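Local coordinates for protein beta-mannosidase (Trichoderma harzianum, PDB 4CVU) that probably hydrolyses terminal beta-linked mannose residues from the non-reducing ends of mannosides, as a fungal beta-mannosidase of glycoside hydrolase family 2, at residues 194-206 / 706-718. Sequence-based numbering, arbitrary orientation.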
# COMPACT_ATOMS: atom_id res chain seq x y z
N GLU A 194 22.28 15.13 13.12
CA GLU A 194 22.56 13.77 12.65
C GLU A 194 22.66 13.87 11.16
O GLU A 194 21.76 14.28 10.47
CB GLU A 194 21.43 12.83 13.13
CG GLU A 194 21.37 11.46 12.52
CD GLU A 194 20.35 10.51 13.16
OE1 GLU A 194 19.18 10.70 12.91
OE2 GLU A 194 20.69 9.59 13.88
N GLN A 195 23.83 13.54 10.63
CA GLN A 195 24.10 13.78 9.27
C GLN A 195 23.23 13.02 8.29
O GLN A 195 22.93 13.55 7.25
CB GLN A 195 25.60 13.62 8.98
CG GLN A 195 26.46 14.50 9.83
CD GLN A 195 26.62 15.93 9.34
OE1 GLN A 195 27.53 16.26 8.56
NE2 GLN A 195 25.78 16.83 9.86
N ASN A 196 22.84 11.79 8.59
CA ASN A 196 22.04 11.02 7.73
C ASN A 196 20.62 11.54 7.57
O ASN A 196 19.95 11.12 6.69
CB ASN A 196 22.04 9.54 8.04
CG ASN A 196 21.40 9.22 9.33
OD1 ASN A 196 21.99 9.29 10.37
ND2 ASN A 196 20.12 8.89 9.25
N ASP A 197 20.26 12.50 8.37
CA ASP A 197 18.94 13.14 8.28
C ASP A 197 18.73 13.93 6.98
O ASP A 197 17.62 14.25 6.63
CB ASP A 197 18.78 14.07 9.46
CG ASP A 197 18.58 13.37 10.74
OD1 ASP A 197 18.67 12.14 10.79
OD2 ASP A 197 18.28 14.07 11.73
N PHE A 198 19.83 14.24 6.30
CA PHE A 198 19.80 14.87 5.00
C PHE A 198 20.01 13.89 3.84
O PHE A 198 20.31 14.31 2.70
CB PHE A 198 20.86 15.98 4.93
CG PHE A 198 20.79 16.92 6.10
CD1 PHE A 198 19.79 17.88 6.16
CD2 PHE A 198 21.66 16.78 7.17
CE1 PHE A 198 19.70 18.71 7.26
CE2 PHE A 198 21.56 17.59 8.28
CZ PHE A 198 20.58 18.58 8.31
N GLY A 199 19.87 12.58 4.16
CA GLY A 199 19.93 11.52 3.22
C GLY A 199 21.22 10.74 3.33
O GLY A 199 22.23 11.29 3.68
N TRP A 200 21.17 9.44 3.04
CA TRP A 200 22.42 8.66 2.86
C TRP A 200 22.14 7.64 1.76
O TRP A 200 21.00 7.54 1.24
CB TRP A 200 22.91 8.03 4.19
CG TRP A 200 24.47 7.98 4.39
CD1 TRP A 200 25.28 6.94 4.11
CD2 TRP A 200 25.32 9.02 4.90
NE1 TRP A 200 26.60 7.25 4.39
CE2 TRP A 200 26.65 8.53 4.87
CE3 TRP A 200 25.10 10.32 5.35
CZ2 TRP A 200 27.74 9.28 5.29
CZ3 TRP A 200 26.20 11.08 5.80
CH2 TRP A 200 27.51 10.54 5.76
N ASP A 201 23.17 6.87 1.40
CA ASP A 201 23.04 5.90 0.35
C ASP A 201 22.30 4.62 0.78
O ASP A 201 22.16 3.74 -0.03
CB ASP A 201 24.40 5.56 -0.32
CG ASP A 201 25.45 5.02 0.63
OD1 ASP A 201 25.20 4.80 1.84
OD2 ASP A 201 26.58 4.79 0.13
N TRP A 202 21.74 4.59 1.99
CA TRP A 202 20.83 3.56 2.41
C TRP A 202 19.57 4.12 3.08
O TRP A 202 18.85 3.35 3.64
CB TRP A 202 21.47 2.56 3.40
CG TRP A 202 22.48 3.16 4.29
CD1 TRP A 202 23.85 3.00 4.20
CD2 TRP A 202 22.25 4.08 5.35
NE1 TRP A 202 24.47 3.76 5.15
CE2 TRP A 202 23.51 4.42 5.88
CE3 TRP A 202 21.10 4.65 5.92
CZ2 TRP A 202 23.64 5.31 6.93
CZ3 TRP A 202 21.24 5.49 6.97
CH2 TRP A 202 22.48 5.83 7.48
N GLY A 203 19.34 5.41 3.06
CA GLY A 203 18.20 6.00 3.84
C GLY A 203 17.71 7.29 3.26
O GLY A 203 18.36 7.89 2.36
N PRO A 204 16.50 7.73 3.71
CA PRO A 204 15.80 8.91 3.21
C PRO A 204 16.30 10.19 3.89
O PRO A 204 17.15 10.14 4.83
CB PRO A 204 14.33 8.64 3.62
CG PRO A 204 14.46 7.86 4.89
CD PRO A 204 15.73 7.03 4.75
N ALA A 205 15.78 11.32 3.43
CA ALA A 205 16.21 12.61 3.91
C ALA A 205 15.04 13.41 4.43
O ALA A 205 14.62 14.37 3.74
CB ALA A 205 16.87 13.38 2.79
N PHE A 206 14.57 13.08 5.62
CA PHE A 206 13.37 13.73 6.17
C PHE A 206 13.62 15.01 6.95
O PHE A 206 12.68 15.77 7.22
CB PHE A 206 12.54 12.73 6.99
CG PHE A 206 11.87 11.68 6.14
CD1 PHE A 206 11.00 12.06 5.12
CD2 PHE A 206 12.12 10.33 6.34
CE1 PHE A 206 10.41 11.12 4.32
CE2 PHE A 206 11.52 9.38 5.53
CZ PHE A 206 10.66 9.79 4.53
N TRP A 706 29.55 -4.46 6.77
CA TRP A 706 28.68 -3.33 6.45
C TRP A 706 27.43 -3.90 5.78
O TRP A 706 27.53 -4.45 4.68
CB TRP A 706 29.40 -2.31 5.51
CG TRP A 706 28.51 -1.13 5.40
CD1 TRP A 706 27.49 -0.98 4.53
CD2 TRP A 706 28.42 -0.03 6.31
NE1 TRP A 706 26.80 0.15 4.79
CE2 TRP A 706 27.35 0.77 5.89
CE3 TRP A 706 29.18 0.38 7.41
CZ2 TRP A 706 27.01 1.93 6.52
CZ3 TRP A 706 28.83 1.54 8.06
CH2 TRP A 706 27.74 2.31 7.61
N GLN A 707 26.23 -3.81 6.37
CA GLN A 707 25.88 -3.12 7.59
C GLN A 707 24.89 -4.04 8.30
O GLN A 707 24.34 -4.96 7.68
CB GLN A 707 25.19 -1.78 7.29
CG GLN A 707 23.93 -1.90 6.44
CD GLN A 707 23.48 -0.61 5.79
OE1 GLN A 707 24.09 -0.15 4.82
NE2 GLN A 707 22.39 -0.02 6.29
N LEU A 708 24.72 -3.84 9.60
CA LEU A 708 23.88 -4.74 10.35
C LEU A 708 22.47 -4.59 9.85
O LEU A 708 21.80 -5.58 9.54
CB LEU A 708 23.93 -4.44 11.86
CG LEU A 708 22.83 -5.11 12.73
CD1 LEU A 708 23.06 -6.59 12.86
CD2 LEU A 708 22.84 -4.53 14.10
N ASN A 709 22.01 -3.33 9.80
CA ASN A 709 20.57 -3.07 9.85
C ASN A 709 20.08 -1.98 8.89
O ASN A 709 20.91 -1.21 8.37
CB ASN A 709 20.17 -2.73 11.29
CG ASN A 709 20.78 -1.43 11.77
OD1 ASN A 709 21.99 -1.23 11.67
ND2 ASN A 709 19.94 -0.53 12.30
N ASP A 710 18.75 -1.89 8.72
CA ASP A 710 18.10 -0.97 7.77
C ASP A 710 17.30 0.12 8.49
O ASP A 710 16.67 -0.14 9.51
CB ASP A 710 17.09 -1.68 6.85
CG ASP A 710 17.71 -2.22 5.57
OD1 ASP A 710 18.59 -1.57 4.98
OD2 ASP A 710 17.29 -3.32 5.12
N ILE A 711 17.32 1.33 7.92
CA ILE A 711 16.52 2.45 8.41
C ILE A 711 15.13 2.54 7.77
O ILE A 711 14.24 3.22 8.29
CB ILE A 711 17.29 3.77 8.15
CG1 ILE A 711 16.87 4.83 9.12
CG2 ILE A 711 17.12 4.25 6.74
CD1 ILE A 711 17.69 6.11 9.02
N TRP A 712 14.94 1.83 6.65
CA TRP A 712 13.66 1.77 5.94
C TRP A 712 13.69 0.62 4.90
O TRP A 712 14.69 -0.08 4.78
CB TRP A 712 13.28 3.13 5.30
CG TRP A 712 14.06 3.56 4.10
CD1 TRP A 712 15.32 3.22 3.77
CD2 TRP A 712 13.59 4.44 3.06
NE1 TRP A 712 15.68 3.82 2.60
CE2 TRP A 712 14.63 4.58 2.14
CE3 TRP A 712 12.39 5.10 2.83
CZ2 TRP A 712 14.52 5.37 0.98
CZ3 TRP A 712 12.28 5.89 1.65
CH2 TRP A 712 13.35 6.01 0.76
N GLN A 713 12.64 0.51 4.10
CA GLN A 713 12.47 -0.62 3.19
C GLN A 713 13.07 -0.31 1.82
O GLN A 713 12.49 0.43 1.03
CB GLN A 713 10.98 -0.96 3.08
CG GLN A 713 10.36 -1.21 4.42
CD GLN A 713 9.87 0.02 5.05
OE1 GLN A 713 10.35 1.13 4.76
NE2 GLN A 713 8.87 -0.13 5.92
N ALA A 714 14.23 -0.88 1.52
CA ALA A 714 14.95 -0.45 0.37
C ALA A 714 16.12 -1.37 0.13
O ALA A 714 16.58 -2.04 1.04
CB ALA A 714 15.46 0.99 0.59
N PRO A 715 16.62 -1.42 -1.10
CA PRO A 715 17.80 -2.27 -1.32
C PRO A 715 19.03 -1.66 -0.69
O PRO A 715 19.38 -0.53 -1.01
CB PRO A 715 17.90 -2.37 -2.82
CG PRO A 715 17.18 -1.23 -3.35
CD PRO A 715 16.18 -0.76 -2.33
N THR A 716 19.67 -2.40 0.23
CA THR A 716 20.89 -1.92 0.89
C THR A 716 21.89 -3.01 1.27
O THR A 716 21.73 -4.20 0.95
CB THR A 716 20.55 -1.24 2.24
OG1 THR A 716 20.35 -2.29 3.20
CG2 THR A 716 19.26 -0.29 2.18
N TRP A 717 22.89 -2.64 2.03
CA TRP A 717 23.89 -3.58 2.56
C TRP A 717 23.43 -4.31 3.86
O TRP A 717 24.18 -5.12 4.42
CB TRP A 717 25.22 -2.86 2.82
CG TRP A 717 25.83 -2.08 1.69
CD1 TRP A 717 26.93 -2.46 0.93
CD2 TRP A 717 25.48 -0.76 1.22
NE1 TRP A 717 27.20 -1.53 -0.01
CE2 TRP A 717 26.35 -0.46 0.14
CE3 TRP A 717 24.48 0.16 1.55
CZ2 TRP A 717 26.25 0.71 -0.60
CZ3 TRP A 717 24.39 1.34 0.82
CH2 TRP A 717 25.27 1.61 -0.25
N ALA A 718 22.21 -4.03 4.34
CA ALA A 718 21.74 -4.59 5.60
C ALA A 718 21.62 -6.09 5.57
O ALA A 718 21.42 -6.70 4.50
CB ALA A 718 20.37 -3.96 5.97
O HOH W 1 19.76 2.22 -0.62
O HOH W 2 18.33 1.19 5.25
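W202 meets Q707 through two torsions: the CB of W202 points toward residues 706-718 and its chi1, 33°, off the staggered positions, sets the pyrrole edge beside W706 and W717, while Q707, its CG tucked between its own backbone N and carbonyl carbon (chi1 57°) and its chain extended beyond, sets its amide NE2 over one face of the indole, toward the rim. The amide plane stands nearly upright on the ring (88°), with OE1 3.2 Å from W202 CD1. Its rotation is fixed by a nearly straight hydrogen bond from Q707 NE2 to N709 O (2.8 Å), while OE1 accepts a weak one from W706 NE1. W200 CD1 lies over the rim of the opposite face. An aromatic cluster forms here: W706 CZ2 comes within 3.4 Å of W202 NE1, and the W717 ring is turned almost perpendicular to W202, CZ3 reaching CD1. The outer end of W717 also meets the D201 carboxylate, while its NE1 is hydrogen-bonded to Y575.

Farther along, P204 lies flat against W712, a CH-pi contact with CD 3.7 Å from the centroid of the five-membered ring and almost on its normal. I711 CG2 lies 3.6 Å from G203 CA and also touches W202 and P204 CD. Two waters bridge the segments. One donates to W202 O (2.7 Å) and D710 OD1 and accepts from I711 N; another links D201 O to P715 O.

The contact thus joins the galactose-binding-like region, through the loop between helix 159-168 and strand 215-221, to the cis-peptide (W706-Q707) loop after strand 702-705, which runs parallel to 380-389, consistent with family 2's (beta/alpha)8 barrel. W706 packs on strand 380-389, and P715 leans on helix 603-609.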